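Local atomic coordinates of Beta/alpha-amylase (Paenibacillus polymyxa, PDB entry 3VOC), a protein that hydrolyses alpha-1,4-glucosidic linkages in starch, its family 14 beta-amylase domain, the part described here, removing successive maltose units from non-reducing chain ends. Residues A278-L283 with L319-L324; G358-P363 with H382-L387. All coordinates share one frame; numbering follows the deposited sequence.

Contact 1 (A278-L283 with L319-L324); sequences AKISGL and LTFTCL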
# COMPACT_ATOMS: atom_id res chain seq x y z
N ALA A 278 -2.76 0.09 -7.27
CA ALA A 278 -2.13 0.46 -6.01
C ALA A 278 -2.97 -0.13 -4.89
O ALA A 278 -4.07 -0.64 -5.12
CB ALA A 278 -2.01 1.99 -5.87
N LYS A 279 -2.44 -0.08 -3.67
CA LYS A 279 -3.02 -0.81 -2.55
C LYS A 279 -3.47 0.10 -1.41
O LYS A 279 -2.75 1.02 -1.00
CB LYS A 279 -2.03 -1.85 -2.02
CG LYS A 279 -1.38 -2.69 -3.14
CD LYS A 279 -0.41 -3.78 -2.64
CE LYS A 279 0.12 -4.61 -3.83
NZ LYS A 279 0.87 -5.85 -3.41
N ILE A 280 -4.66 -0.19 -0.91
CA ILE A 280 -5.14 0.43 0.32
C ILE A 280 -4.87 -0.55 1.46
O ILE A 280 -5.11 -1.76 1.32
CB ILE A 280 -6.64 0.82 0.20
CG1 ILE A 280 -6.81 1.97 -0.81
CG2 ILE A 280 -7.25 1.23 1.58
CD1 ILE A 280 -8.28 2.41 -1.01
N SER A 281 -4.35 -0.03 2.57
CA SER A 281 -4.04 -0.81 3.75
C SER A 281 -5.31 -1.33 4.41
O SER A 281 -6.34 -0.65 4.40
CB SER A 281 -3.32 0.09 4.76
OG SER A 281 -2.81 -0.65 5.86
N GLY A 282 -5.22 -2.51 5.02
CA GLY A 282 -6.32 -3.06 5.81
C GLY A 282 -6.10 -2.76 7.28
O GLY A 282 -5.48 -3.56 8.00
N LEU A 283 -6.63 -1.63 7.74
CA LEU A 283 -6.39 -1.17 9.11
C LEU A 283 -7.59 -1.57 9.96
O LEU A 283 -8.40 -0.74 10.38
CB LEU A 283 -6.10 0.34 9.11
CG LEU A 283 -4.86 0.75 8.27
CD1 LEU A 283 -4.78 2.26 8.14
CD2 LEU A 283 -3.57 0.21 8.95
N LEU A 319 -7.71 -1.22 -7.74
CA LEU A 319 -7.55 -1.22 -6.28
C LEU A 319 -7.25 -2.61 -5.78
O LEU A 319 -7.99 -3.56 -6.06
CB LEU A 319 -8.81 -0.67 -5.60
CG LEU A 319 -8.91 -0.80 -4.07
CD1 LEU A 319 -7.81 0.03 -3.48
CD2 LEU A 319 -10.27 -0.30 -3.57
N THR A 320 -6.15 -2.75 -5.03
CA THR A 320 -5.85 -3.98 -4.33
C THR A 320 -6.22 -3.76 -2.86
O THR A 320 -5.82 -2.76 -2.23
CB THR A 320 -4.36 -4.36 -4.47
OG1 THR A 320 -4.08 -4.66 -5.85
CG2 THR A 320 -4.00 -5.58 -3.58
N PHE A 321 -7.00 -4.68 -2.32
CA PHE A 321 -7.28 -4.66 -0.91
C PHE A 321 -6.81 -5.96 -0.28
O PHE A 321 -6.49 -6.91 -1.00
CB PHE A 321 -8.76 -4.34 -0.61
CG PHE A 321 -8.98 -3.86 0.80
CD1 PHE A 321 -8.40 -2.67 1.24
CD2 PHE A 321 -9.74 -4.61 1.70
CE1 PHE A 321 -8.58 -2.23 2.56
CE2 PHE A 321 -9.93 -4.17 3.03
CZ PHE A 321 -9.35 -2.98 3.46
N THR A 322 -6.77 -5.99 1.04
CA THR A 322 -6.14 -7.08 1.78
C THR A 322 -7.05 -7.52 2.93
O THR A 322 -8.17 -7.02 3.08
CB THR A 322 -4.75 -6.64 2.30
OG1 THR A 322 -4.14 -7.71 3.01
CG2 THR A 322 -4.87 -5.42 3.21
N CYS A 323 -6.56 -8.46 3.75
CA CYS A 323 -7.33 -9.07 4.85
C CYS A 323 -8.48 -9.97 4.40
O CYS A 323 -9.33 -10.34 5.22
CB CYS A 323 -7.88 -8.05 5.84
SG CYS A 323 -6.69 -6.91 6.40
N LEU A 324 -8.49 -10.35 3.12
CA LEU A 324 -9.54 -11.21 2.58
C LEU A 324 -9.70 -12.56 3.31
O LEU A 324 -10.78 -13.17 3.26
CB LEU A 324 -9.34 -11.44 1.08
CG LEU A 324 -10.09 -10.46 0.19
CD1 LEU A 324 -9.53 -9.04 0.30
CD2 LEU A 324 -10.01 -10.94 -1.26
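Strands 275-279 and 318-321, the fifth and sixth of the (beta/alpha)8 TIM barrel of this beta-amylase domain, run parallel where Ala278 pairs with Leu319 and Lys279 with Thr320. Thr320 N donates to Ala278 O (3.0 Å), and Ile280 N reaches Thr320 O at 3.1 Å, nearly along the C=O axis. On the face carrying Lys279 and Thr320 the two side chains run alongside each other in the same direction, Lys279 CG 3.7 Å from Thr320 CB. Beyond CG the lysine is extended, and its NZ makes a salt bridge to Glu359, the probable catalytic base; Lys279 and Thr322 are both assigned to substrate binding by similarity.

On the face of Ala278 and Leu319, under helices 305-315 and 338-352, Leu319 CD1 reaches Ile280 CG1 at 3.4 Å, closer than such carbons normally approach. Past the paired residues, Phe321 holds CG anti to the backbone N (chi1 -161°), which carries the ring back to segment 278-283: CD1 lies 3.4 Å from Ile280 O and CE1 3.3 Å from Ser281 O, both approaching obliquely. The Ser281 hydroxyl itself bonds Glu163, the predicted proton donor. Farther along both segments, the methyl CG2 of Thr322 sits against the backbone of Gly282, 3.4 Å from its N.

Contact 2 (G358-P363 with H382-L387); sequences GENALP and HGFTLL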
# COMPACT_ATOMS: atom_id res chain seq x y z
N GLY A 358 -7.27 -8.73 -4.80
CA GLY A 358 -7.24 -9.10 -3.39
C GLY A 358 -5.96 -9.78 -2.94
O GLY A 358 -5.21 -10.32 -3.77
N GLU A 359 -5.71 -9.75 -1.64
CA GLU A 359 -4.54 -10.41 -1.04
C GLU A 359 -4.96 -10.88 0.33
O GLU A 359 -5.89 -10.32 0.90
CB GLU A 359 -3.41 -9.42 -0.84
CG GLU A 359 -2.77 -8.92 -2.10
CD GLU A 359 -1.65 -7.95 -1.84
OE1 GLU A 359 -1.33 -7.67 -0.68
OE2 GLU A 359 -1.07 -7.48 -2.83
N ASN A 360 -4.27 -11.88 0.86
CA ASN A 360 -4.35 -12.19 2.30
C ASN A 360 -3.38 -11.27 3.04
O ASN A 360 -2.32 -10.90 2.49
CB ASN A 360 -3.99 -13.65 2.58
CG ASN A 360 -2.66 -14.06 1.95
OD1 ASN A 360 -2.43 -13.79 0.77
ND2 ASN A 360 -1.79 -14.70 2.73
N ALA A 361 -3.74 -10.88 4.27
CA ALA A 361 -2.87 -9.99 5.06
C ALA A 361 -1.69 -10.79 5.59
O ALA A 361 -0.54 -10.34 5.58
CB ALA A 361 -3.63 -9.36 6.23
N LEU A 362 -1.99 -11.99 6.07
CA LEU A 362 -1.00 -12.83 6.73
C LEU A 362 -1.04 -14.23 6.11
O LEU A 362 -2.03 -14.58 5.49
CB LEU A 362 -1.30 -12.90 8.24
CG LEU A 362 -1.11 -11.60 9.03
CD1 LEU A 362 -1.53 -11.80 10.49
CD2 LEU A 362 0.32 -11.10 8.95
N PRO A 363 0.04 -15.02 6.27
CA PRO A 363 -0.00 -16.38 5.73
C PRO A 363 -1.21 -17.12 6.26
O PRO A 363 -1.62 -16.92 7.40
CB PRO A 363 1.29 -17.00 6.24
CG PRO A 363 2.22 -15.86 6.38
CD PRO A 363 1.37 -14.67 6.81
N HIS A 382 -11.05 -9.34 -9.71
CA HIS A 382 -10.37 -9.61 -10.97
C HIS A 382 -9.07 -10.38 -10.73
O HIS A 382 -8.46 -10.90 -11.64
CB HIS A 382 -10.09 -8.31 -11.73
CG HIS A 382 -11.34 -7.61 -12.17
ND1 HIS A 382 -11.97 -7.88 -13.36
CD2 HIS A 382 -12.10 -6.68 -11.55
CE1 HIS A 382 -13.05 -7.13 -13.47
NE2 HIS A 382 -13.16 -6.40 -12.37
N GLY A 383 -8.66 -10.47 -9.48
CA GLY A 383 -7.43 -11.17 -9.17
C GLY A 383 -7.31 -11.38 -7.69
O GLY A 383 -7.94 -10.68 -6.88
N PHE A 384 -6.53 -12.39 -7.35
CA PHE A 384 -6.14 -12.61 -5.97
C PHE A 384 -4.67 -13.00 -5.98
O PHE A 384 -4.26 -13.87 -6.76
CB PHE A 384 -6.96 -13.72 -5.28
CG PHE A 384 -6.54 -13.94 -3.86
CD1 PHE A 384 -6.99 -13.09 -2.85
CD2 PHE A 384 -5.61 -14.93 -3.54
CE1 PHE A 384 -6.57 -13.25 -1.55
CE2 PHE A 384 -5.17 -15.08 -2.25
CZ PHE A 384 -5.64 -14.24 -1.25
N THR A 385 -3.89 -12.35 -5.11
CA THR A 385 -2.49 -12.73 -4.91
C THR A 385 -2.28 -13.34 -3.52
O THR A 385 -2.57 -12.71 -2.50
CB THR A 385 -1.54 -11.52 -5.07
OG1 THR A 385 -1.72 -10.95 -6.36
CG2 THR A 385 -0.08 -11.98 -4.97
N LEU A 386 -1.73 -14.55 -3.49
CA LEU A 386 -1.43 -15.21 -2.21
C LEU A 386 -0.04 -14.87 -1.67
O LEU A 386 0.97 -15.05 -2.36
CB LEU A 386 -1.60 -16.73 -2.31
CG LEU A 386 -1.50 -17.29 -0.86
CD1 LEU A 386 -2.83 -17.26 -0.13
CD2 LEU A 386 -0.94 -18.64 -0.83
N LEU A 387 0.01 -14.34 -0.44
CA LEU A 387 1.29 -14.15 0.25
C LEU A 387 1.56 -15.36 1.12
O LEU A 387 0.71 -15.71 1.95
CB LEU A 387 1.23 -12.90 1.14
CG LEU A 387 1.40 -11.55 0.42
CD1 LEU A 387 0.15 -11.14 -0.36
CD2 LEU A 387 1.81 -10.45 1.42
O HOH W 1 -1.40 -8.20 -5.27
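Gly358 and Phe384 face each other as a parallel bridge, their CA atoms 4.5 Å apart, and the touching parts of the two segments diverge by 19°. Gly358 N donates to Gly383 O at 2.9 Å, bent and from above the carbonyl plane, whereas Thr385 N reaches Gly358 O at 2.8 Å in a nearly straight bond. Beyond Glu359 the backbones are joined through the Asn360 side chain. With CG lodged between its own N and carbonyl carbon (chi1 51°), the carboxamide turns to segment 382-387 and grips the backbone of Leu387 twice: OD1 takes Leu387 N in its carbonyl plane, on a lone pair (2.8 Å, 173°), and ND2 donates a hydrogen bond to Leu387 O, also 2.8 Å away. A second ND2 bond, to Leu362 O from above that carbonyl's plane, ties the amide to the turn of its own segment. Were Asn360 an alanine, Leu387 N and O would probably lose these mates, and Leu362 O its tie to the amide.

The Phe384 ring runs along the backbone of 358-360, CE1 3.4 Å from Glu359 C and CZ 3.4 Å from Asn360 N, while Leu386 CD1 meets its edge in plane. Helices 367-378 and 403-411 pack on this aromatic side. Glu359 extends on the other face, its OE1 3.8 Å from Leu387 CD1; its OE2 forms the salt bridge with Lys279, and a water connects OE2 with Thr385 OG1. The arrangement is that of the last beta-alpha-beta unit of a TIM barrel, strand 356-359, helix 367-378 and strand 383-386, whose C-terminal strand ends place Glu359, by similarity the proton acceptor, in the active site.

Both contacts join neighbouring parallel strands of one barrel, fifth to sixth and seventh to eighth, and they meet because strands 318-321 and 356-359 are adjacent. Contact 1 is wholly buried nearer the chain centre; contact 2 is mostly buried too, but its loop end, at Leu362 and Pro363, comes to the surface. Each sets a phenylalanine ring against the partner's backbone; to this contact 1 adds the packing of Ile280 on Leu319, and contact 2 the hydrogen bonds of the Asn360 amide. Lys279 NZ, 2.6 Å from Glu359 OE2, unites them. Thr322 OG1 also packs on Ala361 CA, bringing together residues assigned to substrate binding by similarity.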